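Manganese-containing pseudocatalase (PDB 2V8T) is a dimanganese enzyme of the manganese catalase family, which probably breaks hydrogen peroxide down into water and oxygen. Local coordinates at residues M41-M44 / Y45-F48; A114-A118 / G119-S123; E203-K206 / M207-I210; P287-L290 / Y291-K295. All blocks are in the same frame, centred on the assembly; numbering follows the deposited sequence. Where two conformers were deposited one is given.

Contact 1. Residues M41-M44 / Y45-F48; sequences MNYM and YQSF
The Phe48 ring carries the carbonyl oxygen Met44 O over one face, 3.3 Å above its plane. The Tyr45 ring has Met41 O in plane at its edge, with CD2 of Tyr45 3.3 Å from that oxygen, and takes CD2 of Phe48 on a face. Met44 meets Phe48 by way of its thioether arm. With CG anti to the backbone N (chi1 -166°), Met44 CG comes to 3.4 Å from Phe48 CZ, and the bend at chi2 then lays the sulfur beside the ring. Met44 SD lies 4.4 Å from the Phe48 ring centroid in an oblique Met-aromatic contact, for which an unbranched, pliable side chain is well suited. Met41 SD may do likewise at the edge of Tyr45, but Met41 has two modelled conformers and this contact is doubtful.

All these residues are on helix 36-49 of the ferritin-like helical bundle, joined by regular i to i+4 bonds. Met44 O is gripped twice, by Phe48 N at 3.0 Å and by Ser47 OG at 2.7 Å. The small Ser47 can fold its hydroxyl back onto the helix because OG sits between N and the carbonyl carbon (chi1 77°); OG also bonds Arg4 of the second subunit. On the metal-facing side, Tyr43 OH hydrogen-bonds the manganese ligand Glu155. The Gln46 amide, tilted 55° from the Tyr43 ring, bonds Asn151 through OE1 and Phe139 O through NE2.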
loop_
_atom_site.group_PDB
_atom_site.type_symbol
_atom_site.label_atom_id
_atom_site.label_comp_id
_atom_site.label_asym_id
_atom_site.label_seq_id
_atom_site.Cartn_x
_atom_site.Cartn_y
_atom_site.Cartn_z
ATOM N N MET A 41 -6.992 -6.999 -16.664
ATOM C CA MET A 41 -8.008 -6.876 -15.639
ATOM C C MET A 41 -8.959 -5.720 -15.919
ATOM O O MET A 41 -10.148 -5.787 -15.561
ATOM C CB MET A 41 -7.321 -6.740 -14.284
ATOM C CG MET A 41 -6.590 -8.039 -13.843
ATOM S SD MET A 41 -7.775 -9.294 -13.216
ATOM C CE MET A 41 -6.895 -10.860 -13.412
ATOM N N ASN A 42 -8.472 -4.648 -16.566
ATOM C CA ASN A 42 -9.377 -3.609 -17.008
ATOM C C ASN A 42 -10.481 -4.195 -17.915
ATOM O O ASN A 42 -11.657 -3.963 -17.701
ATOM C CB ASN A 42 -8.616 -2.495 -17.783
ATOM C CG ASN A 42 -8.137 -1.428 -16.815
ATOM O OD1 ASN A 42 -8.897 -0.541 -16.493
ATOM N ND2 ASN A 42 -6.906 -1.537 -16.331
ATOM N N TYR A 43 -10.034 -4.913 -18.956
ATOM C CA TYR A 43 -11.048 -5.379 -19.931
ATOM C C TYR A 43 -11.883 -6.484 -19.331
ATOM O O TYR A 43 -13.091 -6.591 -19.635
ATOM C CB TYR A 43 -10.367 -5.798 -21.212
ATOM C CG TYR A 43 -9.422 -4.774 -21.767
ATOM C CD1 TYR A 43 -9.505 -3.394 -21.508
ATOM C CD2 TYR A 43 -8.362 -5.193 -22.571
ATOM C CE1 TYR A 43 -8.543 -2.519 -21.947
ATOM C CE2 TYR A 43 -7.405 -4.323 -23.062
ATOM C CZ TYR A 43 -7.497 -2.962 -22.722
ATOM O OH TYR A 43 -6.556 -2.061 -23.123
ATOM N N MET A 44 -11.298 -7.318 -18.484
ATOM C CA MET A 44 -12.061 -8.387 -17.862
ATOM C C MET A 44 -13.181 -7.794 -17.029
ATOM O O MET A 44 -14.357 -8.165 -17.171
ATOM C CB MET A 44 -11.167 -9.265 -17.032
ATOM C CG MET A 44 -11.745 -10.522 -16.643
ATOM S SD MET A 44 -12.200 -11.636 -17.994
ATOM C CE MET A 44 -10.873 -12.043 -18.464
ATOM N N TYR A 45 -12.847 -6.882 -16.086
ATOM C CA TYR A 45 -13.889 -6.314 -15.236
ATOM C C TYR A 45 -14.865 -5.470 -16.025
ATOM O O TYR A 45 -16.066 -5.504 -15.754
ATOM C CB TYR A 45 -13.289 -5.581 -14.043
ATOM C CG TYR A 45 -12.890 -6.550 -12.962
ATOM C CD1 TYR A 45 -13.737 -6.863 -11.913
ATOM C CD2 TYR A 45 -11.694 -7.242 -12.993
ATOM C CE1 TYR A 45 -13.412 -7.797 -10.984
ATOM C CE2 TYR A 45 -11.334 -8.214 -12.062
ATOM C CZ TYR A 45 -12.242 -8.465 -11.041
ATOM O OH TYR A 45 -11.918 -9.397 -10.060
ATOM N N GLN A 46 -14.387 -4.678 -17.011
ATOM C CA GLN A 46 -15.344 -3.951 -17.829
ATOM C C GLN A 46 -16.324 -4.913 -18.494
ATOM O O GLN A 46 -17.519 -4.640 -18.620
ATOM C CB GLN A 46 -14.637 -3.110 -18.903
ATOM C CG GLN A 46 -13.920 -1.906 -18.305
ATOM C CD GLN A 46 -13.002 -1.272 -19.321
ATOM O OE1 GLN A 46 -13.116 -1.568 -20.508
ATOM N NE2 GLN A 46 -12.099 -0.404 -18.895
ATOM N N SER A 47 -15.817 -6.074 -18.978
ATOM C CA SER A 47 -16.698 -7.017 -19.624
ATOM C C SER A 47 -17.717 -7.585 -18.642
ATOM O O SER A 47 -18.901 -7.742 -18.986
ATOM C CB SER A 47 -15.919 -8.113 -20.339
ATOM O OG SER A 47 -15.373 -9.124 -19.507
ATOM N N PHE A 48 -17.304 -7.889 -17.414
ATOM C CA PHE A 48 -18.259 -8.368 -16.410
ATOM C C PHE A 48 -19.336 -7.310 -16.162
ATOM O O PHE A 48 -20.534 -7.605 -16.057
ATOM C CB PHE A 48 -17.555 -8.698 -15.089
ATOM C CG PHE A 48 -16.472 -9.759 -15.165
ATOM C CD1 PHE A 48 -16.406 -10.697 -16.182
ATOM C CD2 PHE A 48 -15.542 -9.823 -14.131
ATOM C CE1 PHE A 48 -15.427 -11.675 -16.177
ATOM C CE2 PHE A 48 -14.568 -10.818 -14.128
ATOM C CZ PHE A 48 -14.509 -11.730 -15.142
#

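Contact 2. Residues A114-A118 / G119-S123; sequences AHFIA and GGANS
An inverse gamma turn centred on Gly120 carries the chain away from the short helix 114-117, and both its flanking residues, Gly119 and Ala121, touch the residues of that helix. Gly119 N gives a straight bond to Ala114 O at 3.0 Å, reaching five residues back rather than the four of an alpha helix, and so draws the last turn wide. Within the gamma turn, Ala121 N makes a weak bond to Gly119 O. The same N-H also leans toward His115 O at 2.8 Å, but with an angle of only 116° that bond is weak too; Asn122 N gives His115 O a second weak bond at 3.4 Å. Glycine suits position 119 because a beta carbon there would clash with His115 O. Ala121 takes a positive phi of 53°, and its small methyl fits beside the Phe116 ring, CB to CE1 at 3.7 Å. Around this turn, Phe116 meets Phe106 edge-to-face, and Gly120 O bonds Arg51 of the second subunit.

The imidazole of His115 has NE2 bonded to Gln27 and CD2 3.3 Å from Asn122 O. That oxygen is buried without a hydrogen-bond partner, so the polarised C-H of the ring probably offers it some electrostatic compensation, while within 114-123 the donors to His115 O are both weak.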
loop_
_atom_site.group_PDB
_atom_site.type_symbol
_atom_site.label_atom_id
_atom_site.label_comp_id
_atom_site.label_asym_id
_atom_site.label_seq_id
_atom_site.Cartn_x
_atom_site.Cartn_y
_atom_site.Cartn_z
ATOM N N ALA A 114 13.727 -10.574 -4.874
ATOM C CA ALA A 114 12.501 -11.324 -4.635
ATOM C C ALA A 114 12.331 -12.470 -5.627
ATOM O O ALA A 114 11.803 -13.516 -5.252
ATOM C CB ALA A 114 11.291 -10.413 -4.650
ATOM N N HIS A 115 12.765 -12.287 -6.881
ATOM C CA HIS A 115 12.721 -13.363 -7.862
ATOM C C HIS A 115 13.349 -14.650 -7.367
ATOM O O HIS A 115 12.983 -15.725 -7.829
ATOM C CB HIS A 115 13.463 -12.931 -9.141
ATOM C CG HIS A 115 12.664 -12.117 -10.072
ATOM N ND1 HIS A 115 13.292 -11.228 -10.944
ATOM C CD2 HIS A 115 11.333 -12.151 -10.353
ATOM C CE1 HIS A 115 12.316 -10.754 -11.717
ATOM N NE2 HIS A 115 11.120 -11.281 -11.401
ATOM N N PHE A 116 14.369 -14.526 -6.474
ATOM C CA PHE A 116 15.161 -15.646 -6.000
ATOM C C PHE A 116 14.833 -16.064 -4.564
ATOM O O PHE A 116 15.262 -17.125 -4.142
ATOM C CB PHE A 116 16.650 -15.311 -6.136
ATOM C CG PHE A 116 17.037 -15.076 -7.551
ATOM C CD1 PHE A 116 17.367 -16.201 -8.337
ATOM C CD2 PHE A 116 17.052 -13.827 -8.094
ATOM C CE1 PHE A 116 17.655 -16.097 -9.654
ATOM C CE2 PHE A 116 17.327 -13.686 -9.484
ATOM C CZ PHE A 116 17.620 -14.861 -10.221
ATOM N N ILE A 117 14.134 -15.227 -3.812
ATOM C CA ILE A 117 13.737 -15.517 -2.427
ATOM C C ILE A 117 12.269 -15.931 -2.374
ATOM O O ILE A 117 11.942 -17.046 -1.996
ATOM C CB ILE A 117 14.035 -14.320 -1.493
ATOM C CG1 ILE A 117 15.517 -13.930 -1.517
ATOM C CG2 ILE A 117 13.534 -14.649 -0.081
ATOM C CD1 ILE A 117 15.811 -12.605 -0.844
ATOM N N ALA A 118 11.380 -15.028 -2.742
ATOM C CA ALA A 118 9.956 -15.349 -2.785
ATOM C C ALA A 118 9.632 -16.291 -3.944
ATOM O O ALA A 118 8.859 -17.229 -3.819
ATOM C CB ALA A 118 9.115 -14.079 -2.935
ATOM N N GLY A 119 10.139 -15.961 -5.122
ATOM C CA GLY A 119 10.031 -16.855 -6.244
ATOM C C GLY A 119 11.133 -17.893 -6.199
ATOM O O GLY A 119 12.196 -17.679 -5.616
ATOM N N GLY A 120 10.920 -19.013 -6.874
ATOM C CA GLY A 120 11.959 -19.975 -7.120
ATOM C C GLY A 120 12.654 -19.669 -8.451
ATOM O O GLY A 120 12.584 -20.455 -9.394
ATOM N N ALA A 121 13.274 -18.471 -8.511
ATOM C CA ALA A 121 13.775 -17.938 -9.786
ATOM C C ALA A 121 12.637 -17.949 -10.830
ATOM O O ALA A 121 12.772 -18.527 -11.911
ATOM C CB ALA A 121 15.020 -18.619 -10.272
ATOM N N ASN A 122 11.522 -17.296 -10.500
ATOM C CA ASN A 122 10.367 -17.259 -11.397
ATOM C C ASN A 122 9.659 -15.903 -11.264
ATOM O O ASN A 122 9.905 -15.111 -10.359
ATOM C CB ASN A 122 9.430 -18.447 -11.174
ATOM C CG ASN A 122 8.901 -18.637 -9.775
ATOM O OD1 ASN A 122 8.223 -17.658 -9.200
ATOM N ND2 ASN A 122 9.132 -19.712 -9.159
ATOM N N SER A 123 8.739 -15.695 -12.225
ATOM C CA SER A 123 7.974 -14.468 -12.288
ATOM C C SER A 123 7.128 -14.265 -11.046
ATOM O O SER A 123 6.719 -15.211 -10.360
ATOM C CB SER A 123 7.051 -14.469 -13.526
ATOM O OG SER A 123 5.900 -15.267 -13.388
#

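Contact 3. Residues E203-K206 / M207-I210; sequences EMTK and MLPI
From Glu203 to Leu208 the backbone winds through overlapping type I turns, each closed by a bond from residue i+3 to residue i. Met207 N donates to Met204 O at 3.0 Å, and Leu208 N to Thr205 O at 3.1 Å. Both donors stand above the carbonyl plane, 53° and 62° out of it, so neither uses a lone pair.

This tight winding sets residues three apart on the same side of the chain. Met204 and Met207 run side by side, pointing the same way, and meet through their terminal methyls, CE to CE at 4.1 Å. They get there by different routes: Met204 is bent at both chi2 and chi3, whereas Met207 stays extended until its chi3 of -80° turns CE toward that of Met204. Such flexible, weakly polar chains suit a subunit boundary, and here both touch Met204 of the fourth subunit.

Leu208 folds back over the Thr205 carbonyl, with Leu208 CB 3.4 Å from Thr205 O and a loose contact of Leu208 CD1 with Thr205 CB at 4.4 Å. Its branched end packs on Phe152 and Val156 of helix 144-166, while Thr205 turns its hydroxyl to Glu197 of helix 172-200, satisfying the polar half of a residue at the margin. A cis peptide then leads from Leu208 into Pro209, a residue that readily accepts that geometry, and the chain straightens. Overlapping type I turns followed by a cis-proline bend make a compact link after helix 172-200 of the ferritin-like bundle; the Leu208 side chain is about 7 Å from that of the manganese ligand Glu155.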
loop_
_atom_site.group_PDB
_atom_site.type_symbol
_atom_site.label_atom_id
_atom_site.label_comp_id
_atom_site.label_asym_id
_atom_site.label_seq_id
_atom_site.Cartn_x
_atom_site.Cartn_y
_atom_site.Cartn_z
ATOM N N GLU A 203 -12.025 11.092 -34.837
ATOM C CA GLU A 203 -11.165 10.194 -35.607
ATOM C C GLU A 203 -9.936 9.770 -34.811
ATOM O O GLU A 203 -8.795 10.100 -35.126
ATOM C CB GLU A 203 -10.743 10.864 -36.918
ATOM C CG GLU A 203 -11.966 11.129 -37.801
ATOM C CD GLU A 203 -11.607 11.769 -39.129
ATOM O OE1 GLU A 203 -10.384 11.782 -39.495
ATOM O OE2 GLU A 203 -12.580 12.234 -39.783
ATOM N N MET A 204 -10.176 9.015 -33.728
ATOM C CA MET A 204 -9.105 8.673 -32.797
ATOM C C MET A 204 -7.956 7.969 -33.437
ATOM O O MET A 204 -6.790 8.144 -33.024
ATOM C CB MET A 204 -9.673 7.847 -31.645
ATOM C CG MET A 204 -10.587 8.601 -30.729
ATOM S SD MET A 204 -9.854 10.047 -29.953
ATOM C CE MET A 204 -8.622 9.264 -28.907
ATOM N N THR A 205 -8.187 7.100 -34.445
ATOM C CA THR A 205 -7.073 6.397 -35.038
ATOM C C THR A 205 -6.102 7.329 -35.739
ATOM O O THR A 205 -4.932 6.934 -35.952
ATOM C CB THR A 205 -7.515 5.289 -36.011
ATOM O OG1 THR A 205 -8.243 5.827 -37.099
ATOM C CG2 THR A 205 -8.293 4.180 -35.302
ATOM N N LYS A 206 -6.513 8.544 -36.102
ATOM C CA LYS A 206 -5.621 9.470 -36.723
ATOM C C LYS A 206 -4.530 10.003 -35.774
ATOM O O LYS A 206 -3.528 10.542 -36.217
ATOM C CB LYS A 206 -6.414 10.682 -37.273
ATOM C CG LYS A 206 -5.643 11.904 -37.800
ATOM C CD LYS A 206 -6.578 12.980 -38.295
ATOM C CE LYS A 206 -5.805 14.259 -38.572
ATOM N NZ LYS A 206 -6.870 15.197 -39.100
ATOM N N MET A 207 -4.725 9.811 -34.480
ATOM C CA MET A 207 -3.711 10.175 -33.498
ATOM C C MET A 207 -2.562 9.190 -33.460
ATOM O O MET A 207 -1.508 9.481 -32.917
ATOM C CB MET A 207 -4.395 10.178 -31.967
ATOM C CG MET A 207 -3.728 11.161 -31.074
ATOM S SD MET A 207 -4.535 11.171 -29.553
ATOM C CE MET A 207 -5.917 12.192 -29.958
ATOM N N LEU A 208 -2.765 7.980 -33.982
ATOM C CA LEU A 208 -1.768 6.927 -33.889
ATOM C C LEU A 208 -0.671 7.160 -34.936
ATOM O O LEU A 208 -0.957 7.677 -36.031
ATOM C CB LEU A 208 -2.420 5.560 -34.094
ATOM C CG LEU A 208 -3.486 5.212 -33.043
ATOM C CD1 LEU A 208 -4.264 3.950 -33.424
ATOM C CD2 LEU A 208 -2.882 5.053 -31.639
ATOM N N PRO A 209 0.558 6.722 -34.679
ATOM C CA PRO A 209 0.996 6.051 -33.446
ATOM C C PRO A 209 1.322 7.091 -32.336
ATOM O O PRO A 209 1.691 8.231 -32.599
ATOM C CB PRO A 209 2.247 5.312 -33.895
ATOM C CG PRO A 209 2.849 6.229 -34.952
ATOM C CD PRO A 209 1.639 6.763 -35.683
ATOM N N ILE A 210 1.243 6.588 -31.115
ATOM C CA ILE A 210 1.726 7.245 -29.909
ATOM C C ILE A 210 2.661 6.255 -29.206
ATOM O O ILE A 210 2.260 5.117 -28.986
ATOM C CB ILE A 210 0.578 7.617 -28.965
ATOM C CG1 ILE A 210 -0.378 8.599 -29.633
ATOM C CG2 ILE A 210 1.123 8.181 -27.663
ATOM C CD1 ILE A 210 -1.721 8.734 -28.895
#

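Contact 4. Residues P287-L290 / Y291-K295; sequences PGEL and YEIAK
Tyr291 N donates to Pro287 O at 2.9 Å, nearly along the C=O axis, in the opening bond of helix 288-299. The ladder goes on with Glu292 N to Gly288 O, Ile293 N to Glu289 O and Ala294 N to Leu290 O, each 3.0 Å. Proline lacks an N-H, yet at the start of a helix nothing is lost, since the first amides have no carbonyl a turn earlier to reach. Tyr291 OH is held by Asp92 O, which fixes the far end of the ring.

Over one face of that ring lies Pro287. Its carbonyl oxygen sits 3.4 Å above the plane, and its CB adds a CH-pi contact, 3.9 Å from the centroid and 25° off the ring normal. Tyr291 can reach back over the proline because its CG stands beside the backbone N (chi1 -63°), laying the two side chains alongside each other. Proline's compact, rigid ring offers its CB and CG hydrogens to an electron-rich phenol.

Farther round, Leu290 and Ile293 are neighbours, CD2 of Leu290 meeting CD1 of Ile293 at 4.0 Å. Leu290 packs on Leu56 and Ile293 on Ser198 of the second subunit, and the small Ala294 lies against Ala55 there. A proline-aromatic CH-pi contact across the first turn thus starts a C-terminal amphipathic helix that packs on the second subunit.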
loop_
_atom_site.group_PDB
_atom_site.type_symbol
_atom_site.label_atom_id
_atom_site.label_comp_id
_atom_site.label_asym_id
_atom_site.label_seq_id
_atom_site.Cartn_x
_atom_site.Cartn_y
_atom_site.Cartn_z
ATOM N N PRO A 287 14.680 -33.775 -7.557
ATOM C CA PRO A 287 13.324 -34.142 -7.965
ATOM C C PRO A 287 13.146 -35.556 -8.496
ATOM O O PRO A 287 12.038 -35.930 -8.858
ATOM C CB PRO A 287 13.025 -33.124 -9.066
ATOM C CG PRO A 287 14.386 -32.841 -9.678
ATOM C CD PRO A 287 15.281 -32.814 -8.495
ATOM N N GLY A 288 14.227 -36.363 -8.507
ATOM C CA GLY A 288 14.084 -37.685 -9.105
ATOM C C GLY A 288 13.008 -38.543 -8.468
ATOM O O GLY A 288 12.313 -39.272 -9.188
ATOM N N GLU A 289 12.883 -38.530 -7.142
ATOM C CA GLU A 289 11.830 -39.325 -6.515
ATOM C C GLU A 289 10.452 -38.877 -6.933
ATOM O O GLU A 289 9.567 -39.714 -7.162
ATOM C CB GLU A 289 11.980 -39.350 -4.979
ATOM C CG GLU A 289 10.862 -39.771 -4.036
ATOM C CD GLU A 289 11.115 -39.255 -2.589
ATOM O OE1 GLU A 289 12.235 -39.520 -2.121
ATOM O OE2 GLU A 289 10.215 -38.566 -2.013
ATOM N N LEU A 290 10.232 -37.559 -7.045
ATOM C CA LEU A 290 8.905 -37.084 -7.461
ATOM C C LEU A 290 8.642 -37.459 -8.916
ATOM O O LEU A 290 7.506 -37.820 -9.272
ATOM C CB LEU A 290 8.749 -35.561 -7.291
ATOM C CG LEU A 290 8.906 -35.063 -5.847
ATOM C CD1 LEU A 290 8.425 -33.599 -5.773
ATOM C CD2 LEU A 290 8.193 -35.944 -4.808
ATOM N N TYR A 291 9.660 -37.412 -9.760
ATOM C CA TYR A 291 9.492 -37.838 -11.159
ATOM C C TYR A 291 9.075 -39.314 -11.211
ATOM O O TYR A 291 8.273 -39.702 -12.060
ATOM C CB TYR A 291 10.734 -37.602 -11.975
ATOM C CG TYR A 291 11.174 -36.162 -12.136
ATOM C CD1 TYR A 291 10.326 -35.081 -11.925
ATOM C CD2 TYR A 291 12.478 -35.894 -12.512
ATOM C CE1 TYR A 291 10.752 -33.786 -12.094
ATOM C CE2 TYR A 291 12.926 -34.587 -12.709
ATOM C CZ TYR A 291 12.047 -33.524 -12.499
ATOM O OH TYR A 291 12.464 -32.229 -12.657
ATOM N N GLU A 292 9.654 -40.132 -10.331
ATOM C CA GLU A 292 9.269 -41.542 -10.269
ATOM C C GLU A 292 7.849 -41.727 -9.820
ATOM O O GLU A 292 7.119 -42.586 -10.318
ATOM C CB GLU A 292 10.284 -42.303 -9.425
ATOM C CG GLU A 292 10.039 -43.764 -9.303
ATOM C CD GLU A 292 10.112 -44.549 -10.591
ATOM O OE1 GLU A 292 10.620 -44.079 -11.624
ATOM O OE2 GLU A 292 9.658 -45.719 -10.535
ATOM N N ILE A 293 7.402 -40.947 -8.827
ATOM C CA ILE A 293 6.008 -40.985 -8.373
ATOM C C ILE A 293 5.098 -40.694 -9.568
ATOM O O ILE A 293 4.083 -41.378 -9.779
ATOM C CB ILE A 293 5.758 -40.030 -7.190
ATOM C CG1 ILE A 293 6.459 -40.568 -5.953
ATOM C CG2 ILE A 293 4.298 -39.765 -6.958
ATOM C CD1 ILE A 293 6.456 -39.593 -4.784
ATOM N N ALA A 294 5.415 -39.635 -10.326
ATOM C CA ALA A 294 4.565 -39.269 -11.463
ATOM C C ALA A 294 4.527 -40.394 -12.490
ATOM O O ALA A 294 3.462 -40.731 -13.004
ATOM C CB ALA A 294 5.058 -37.981 -12.080
ATOM N N LYS A 295 5.686 -40.978 -12.781
ATOM C CA LYS A 295 5.730 -42.111 -13.736
ATOM C C LYS A 295 4.803 -43.228 -13.269
ATOM O O LYS A 295 4.081 -43.864 -14.068
ATOM C CB LYS A 295 7.135 -42.702 -13.831
ATOM C CG LYS A 295 8.035 -41.903 -14.668
ATOM C CD LYS A 295 9.420 -42.458 -14.624
ATOM C CE LYS A 295 10.385 -41.637 -15.436
ATOM N NZ LYS A 295 11.818 -42.113 -15.274
#

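How the contacts relate
Contact 1 is wholly buried beside the dimanganese site, and contact 2 is also largely buried, though away from it; contacts 3 and 4 are only partly buried. Contacts 1 and 4 each lie along one helix with regular i to i+4 bonds, whereas contact 2 unwinds a short helix through an i to i+5 bond and contact 3 uses i to i+3 turns. A thioether meets an aromatic ring in contact 1, two thioether methyls meet in contact 3, and a proline covers a tyrosine in contact 4. Contacts 1, 2 and 4 touch the second subunit, contact 2 also the third, and contact 3 the fourth. Contacts 3 and 4 lie on opposite sides of the chain's centre, their own centres about 55 Å apart.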